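Local coordinates for protein glutamate racemase (Bacillus anthracis, PDB 2DWU) that is an enzyme of the Asp/Glu/hydantoin racemase family, with two alpha/beta halves, each built on a parallel beta-sheet, and D-glutamic acid bound in a pocket lined from both, at residues 99-104 and 131-136; 116-119 and 124-127. All blocks are in the same frame, centred on the assembly; numbering follows the deposited sequence.

How the interactions relate
The two contacts illustrate how an alpha/beta protein assembles at different levels. Interaction 2 is local, setting strand 115-120 against the helix turn that follows it. Interaction 1 reaches further, joining helix 100-110, which leads into that strand, to helix 129-137, which follows that turn. Both are largely buried, but interaction 1 has a polar outer side where a glycerol is held and the second subunit comes near, whereas interaction 2 rests on one isoleucine methyl lying against strand backbone and approaches the ligand pocket. They meet directly: Leu134 CD2 of interaction 1 lies 3.9 Å from Ile116 CD1 of interaction 2, so helix 129-137 touches the strand of interaction 2.

Interaction 1 of 2, residues 99-104 and 131-136; sequences VIHPGA and EKALHE. With GOL (glycerol), chain J.
Two helices, 100-110 and 129-137, meet here through Ala104 and His101 on one side and Ala133 and Leu134 on the other, their short axes crossing at -51° and 9.3 Å apart. Two alanine methyls face each other at the crossing: Ala104 CB lies 4.1 Å from Ala133 CB. Leu134 keeps CG beside its backbone N (chi1 -76°), which brings one branch across to Ala104; Leu134 CD2 stands 3.7 Å from Ala104 CB and also rests against the Ala104 carbonyl oxygen. Helix 100-110 packs on helix 78-91, with Ile100 on Ala81 and His101 on Leu85, while Leu134 touches Val143 of the four-stranded sheet, so the pair bridges the two halves of the fold. On the outer side the chemistry turns polar. The His101 ring meets Ala133 obliquely, CD2 to CB at 3.7 Å. In the plane of that ring, His101 NE2 donates to O1 of a glycerol, probably from the crystallisation liquor, at 2.9 Å with an N-H...O angle of 160°. Glycerol O1 in turn donates to Glu136 OE2 at 2.7 Å, so it bridges imidazole and carboxylate, and Lys132 NZ donates to glycerol O3 at 3.0 Å. Gln224 of the second subunit packs on both His101 and Glu136.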
loop_
_atom_site.group_PDB
_atom_site.type_symbol
_atom_site.label_atom_id
_atom_site.label_comp_id
_atom_site.label_asym_id
_atom_site.label_seq_id
_atom_site.Cartn_x
_atom_site.Cartn_y
_atom_site.Cartn_z
ATOM N N VAL B 99 -5.112 9.431 7.844
ATOM C CA VAL B 99 -4.684 8.108 8.312
ATOM C C VAL B 99 -5.765 7.033 8.264
ATOM O O VAL B 99 -5.465 5.850 8.456
ATOM C CB VAL B 99 -4.124 8.163 9.765
ATOM C CG1 VAL B 99 -2.730 8.772 9.752
ATOM C CG2 VAL B 99 -5.018 8.999 10.689
ATOM N N ILE B 100 -6.997 7.436 7.985
ATOM C CA ILE B 100 -8.118 6.479 7.960
ATOM C C ILE B 100 -8.206 5.645 6.679
ATOM O O ILE B 100 -8.202 4.414 6.758
ATOM C CB ILE B 100 -9.452 7.225 8.224
ATOM C CG1 ILE B 100 -9.417 7.803 9.644
ATOM C CG2 ILE B 100 -10.683 6.285 8.004
ATOM C CD1 ILE B 100 -10.654 8.578 10.035
ATOM N N HIS B 101 -8.235 6.293 5.516
ATOM C CA HIS B 101 -8.350 5.564 4.265
ATOM C C HIS B 101 -7.208 4.589 3.995
ATOM O O HIS B 101 -7.445 3.485 3.490
ATOM C CB HIS B 101 -8.556 6.545 3.103
ATOM C CG HIS B 101 -9.886 7.234 3.149
ATOM N ND1 HIS B 101 -10.150 8.286 4.001
ATOM C CD2 HIS B 101 -11.043 6.986 2.487
ATOM C CE1 HIS B 101 -11.414 8.659 3.861
ATOM N NE2 HIS B 101 -11.978 7.886 2.946
ATOM N N PRO B 102 -5.960 4.959 4.321
ATOM C CA PRO B 102 -4.873 4.007 4.075
ATOM C C PRO B 102 -5.067 2.739 4.902
ATOM O O PRO B 102 -4.773 1.637 4.423
ATOM C CB PRO B 102 -3.607 4.781 4.504
ATOM C CG PRO B 102 -3.967 6.181 4.168
ATOM C CD PRO B 102 -5.435 6.288 4.674
ATOM N N GLY B 103 -5.579 2.888 6.127
ATOM C CA GLY B 103 -5.821 1.735 6.993
ATOM C C GLY B 103 -6.943 0.850 6.437
ATOM O O GLY B 103 -6.835 -0.377 6.445
ATOM N N ALA B 104 -8.020 1.484 5.970
ATOM C CA ALA B 104 -9.138 0.740 5.369
ATOM C C ALA B 104 -8.652 -0.029 4.137
ATOM O O ALA B 104 -8.978 -1.209 3.956
ATOM C CB ALA B 104 -10.267 1.688 4.969
ATOM N N GLU B 131 -16.240 2.620 8.533
ATOM C CA GLU B 131 -17.224 1.810 7.821
ATOM C C GLU B 131 -17.524 2.442 6.464
ATOM O O GLU B 131 -17.607 1.723 5.452
ATOM C CB GLU B 131 -18.524 1.685 8.628
ATOM C CG GLU B 131 -19.494 0.715 7.959
ATOM C CD GLU B 131 -20.716 0.399 8.795
ATOM O OE1 GLU B 131 -21.144 -0.774 8.779
ATOM O OE2 GLU B 131 -21.255 1.304 9.454
ATOM N N LYS B 132 -17.670 3.764 6.423
ATOM C CA LYS B 132 -17.959 4.420 5.157
ATOM C C LYS B 132 -16.821 4.250 4.155
ATOM O O LYS B 132 -17.068 3.991 2.985
ATOM C CB LYS B 132 -18.264 5.896 5.369
ATOM C CG LYS B 132 -19.570 6.078 6.139
ATOM C CD LYS B 132 -20.042 7.491 6.124
ATOM C CE LYS B 132 -19.150 8.407 6.903
ATOM N NZ LYS B 132 -19.625 9.830 6.733
ATOM N N ALA B 133 -15.574 4.371 4.612
ATOM C CA ALA B 133 -14.453 4.202 3.696
ATOM C C ALA B 133 -14.359 2.776 3.182
ATOM O O ALA B 133 -14.077 2.545 1.994
ATOM C CB ALA B 133 -13.137 4.590 4.390
ATOM N N LEU B 134 -14.548 1.822 4.084
ATOM C CA LEU B 134 -14.482 0.433 3.700
ATOM C C LEU B 134 -15.570 0.090 2.691
ATOM O O LEU B 134 -15.286 -0.562 1.680
ATOM C CB LEU B 134 -14.595 -0.467 4.932
ATOM C CG LEU B 134 -13.287 -0.520 5.757
ATOM C CD1 LEU B 134 -13.551 -1.058 7.176
ATOM C CD2 LEU B 134 -12.299 -1.407 4.996
ATOM N N HIS B 135 -16.789 0.548 2.949
ATOM C CA HIS B 135 -17.895 0.230 2.041
ATOM C C HIS B 135 -17.817 0.913 0.705
ATOM O O HIS B 135 -18.361 0.405 -0.275
ATOM C CB HIS B 135 -19.232 0.510 2.731
ATOM C CG HIS B 135 -19.599 -0.548 3.715
ATOM N ND1 HIS B 135 -20.498 -0.338 4.736
ATOM C CD2 HIS B 135 -19.166 -1.823 3.850
ATOM C CE1 HIS B 135 -20.599 -1.439 5.464
ATOM N NE2 HIS B 135 -19.803 -2.354 4.949
ATOM N N GLU B 136 -17.103 2.030 0.658
ATOM C CA GLU B 136 -16.918 2.721 -0.614
ATOM C C GLU B 136 -16.112 1.814 -1.535
ATOM O O GLU B 136 -16.334 1.798 -2.738
ATOM C CB GLU B 136 -16.174 4.031 -0.407
ATOM C CG GLU B 136 -16.098 4.886 -1.664
ATOM C CD GLU B 136 -15.521 6.272 -1.405
ATOM O OE1 GLU B 136 -15.550 7.111 -2.334
ATOM O OE2 GLU B 136 -15.039 6.530 -0.284
HETATM C C1 GOL J . -15.951 8.149 2.178
HETATM O O1 GOL J . -14.725 7.420 2.246
HETATM C C2 GOL J . -16.141 8.970 3.449
HETATM O O2 GOL J . -15.036 9.867 3.612
HETATM C C3 GOL J . -17.459 9.749 3.349
HETATM O O3 GOL J . -17.664 10.536 4.532
#

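Interaction 2 of 2, residues 116-119 and 124-127; sequences IGVI and TIQS
Ile125 reaches back to the strand that precedes its helix, and its terminal methyl does most of the touching. Ile125 CD1 lies 4.0 Å from Val118 O and, on the next residue, Ile125 CD1 is 4.2 Å from Ile119 C, so the methyl rests against backbone more than against side chains. Its CG1 branch lies beside the backbone N (chi1 -59°), and a second bend at chi2 (-57°) turns CD1 to the strand. Val118 adds a looser touch, Val118 CG1 to Ile125 CD1 at 4.4 Å, which is doubtful because the valine is deposited in two conformers. Ile119 takes part through its main chain, its side chain pointing away from the helix turn.

Around this first shell, Ser145 and Ala147 of strand 142-147 also contact Ile125, while Tyr130 packs on both Val118 and Thr124. The helix turn is pinned by polar links. Ser127 OG donates to Thr124 O at 2.7 Å, approaching 27° out of the carbonyl plane, and it is also hydrogen-bonded to the backbone N of Met129, tying the turn to the start of helix 129-137. At the other end, Thr124 N is bonded to Thr121 OG1 and Thr124 OG1 makes a weak bond with Thr79 OG1, both partners lining the D-glutamic acid pocket. Strand 115-120, backbone-bonded to strands 142-147 and 183-187, forms with the helices after it and its parallel neighbour 142-147 a beta-alpha-beta crossover, with the strand-to-helix turn contributing to the ligand pocket, as is common in parallel alpha/beta folds.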
loop_
_atom_site.group_PDB
_atom_site.type_symbol
_atom_site.label_atom_id
_atom_site.label_comp_id
_atom_site.label_asym_id
_atom_site.label_seq_id
_atom_site.Cartn_x
_atom_site.Cartn_y
_atom_site.Cartn_z
ATOM N N ILE B 116 -13.925 -7.130 9.261
ATOM C CA ILE B 116 -12.904 -6.234 9.785
ATOM C C ILE B 116 -13.289 -5.505 11.056
ATOM O O ILE B 116 -14.394 -5.003 11.169
ATOM C CB ILE B 116 -12.616 -5.210 8.682
ATOM C CG1 ILE B 116 -12.092 -5.944 7.429
ATOM C CG2 ILE B 116 -11.569 -4.190 9.148
ATOM C CD1 ILE B 116 -12.166 -5.110 6.166
ATOM N N GLY B 117 -12.389 -5.489 12.041
ATOM C CA GLY B 117 -12.676 -4.727 13.240
ATOM C C GLY B 117 -11.862 -3.429 13.191
ATOM O O GLY B 117 -10.863 -3.341 12.484
ATOM N N VAL B 118 -12.309 -2.404 13.899
ATOM C CA VAL B 118 -11.503 -1.182 14.001
ATOM C C VAL B 118 -11.791 -0.550 15.344
ATOM O O VAL B 118 -12.938 -0.508 15.796
ATOM C CB VAL B 118 -11.750 -0.157 12.877
ATOM C CG1 VAL B 118 -13.214 0.285 12.855
ATOM C CG2 VAL B 118 -10.818 1.051 13.091
ATOM N N ILE B 119 -10.725 -0.081 15.987
ATOM C CA ILE B 119 -10.800 0.539 17.308
ATOM C C ILE B 119 -10.216 1.940 17.234
ATOM O O ILE B 119 -9.332 2.217 16.408
ATOM C CB ILE B 119 -10.053 -0.283 18.401
ATOM C CG1 ILE B 119 -8.613 -0.611 17.973
ATOM C CG2 ILE B 119 -10.869 -1.572 18.661
ATOM C CD1 ILE B 119 -7.769 -1.189 19.109
ATOM N N THR B 124 -13.522 9.252 16.572
ATOM C CA THR B 124 -13.234 8.487 15.360
ATOM C C THR B 124 -14.320 7.479 15.067
ATOM O O THR B 124 -14.813 7.394 13.937
ATOM C CB THR B 124 -11.897 7.772 15.489
ATOM O OG1 THR B 124 -10.868 8.757 15.598
ATOM C CG2 THR B 124 -11.629 6.880 14.274
ATOM N N ILE B 125 -14.722 6.739 16.091
ATOM C CA ILE B 125 -15.744 5.725 15.886
ATOM C C ILE B 125 -17.125 6.325 15.604
ATOM O O ILE B 125 -17.838 5.857 14.703
ATOM C CB ILE B 125 -15.783 4.764 17.080
ATOM C CG1 ILE B 125 -14.412 4.100 17.243
ATOM C CG2 ILE B 125 -16.865 3.703 16.855
ATOM C CD1 ILE B 125 -13.923 3.321 15.952
ATOM N N GLN B 126 -17.508 7.371 16.335
ATOM C CA GLN B 126 -18.818 7.971 16.096
ATOM C C GLN B 126 -18.983 8.591 14.714
ATOM O O GLN B 126 -20.105 8.703 14.217
ATOM C CB GLN B 126 -19.136 8.985 17.197
ATOM C CG GLN B 126 -19.318 8.308 18.555
ATOM C CD GLN B 126 -20.446 7.281 18.561
ATOM O OE1 GLN B 126 -20.213 6.067 18.447
ATOM N NE2 GLN B 126 -21.682 7.764 18.680
ATOM N N SER B 127 -17.881 8.969 14.069
ATOM C CA SER B 127 -17.944 9.566 12.728
ATOM C C SER B 127 -18.359 8.522 11.689
ATOM O O SER B 127 -18.865 8.877 10.631
ATOM C CB SER B 127 -16.567 10.097 12.327
ATOM O OG SER B 127 -15.705 9.039 11.942
#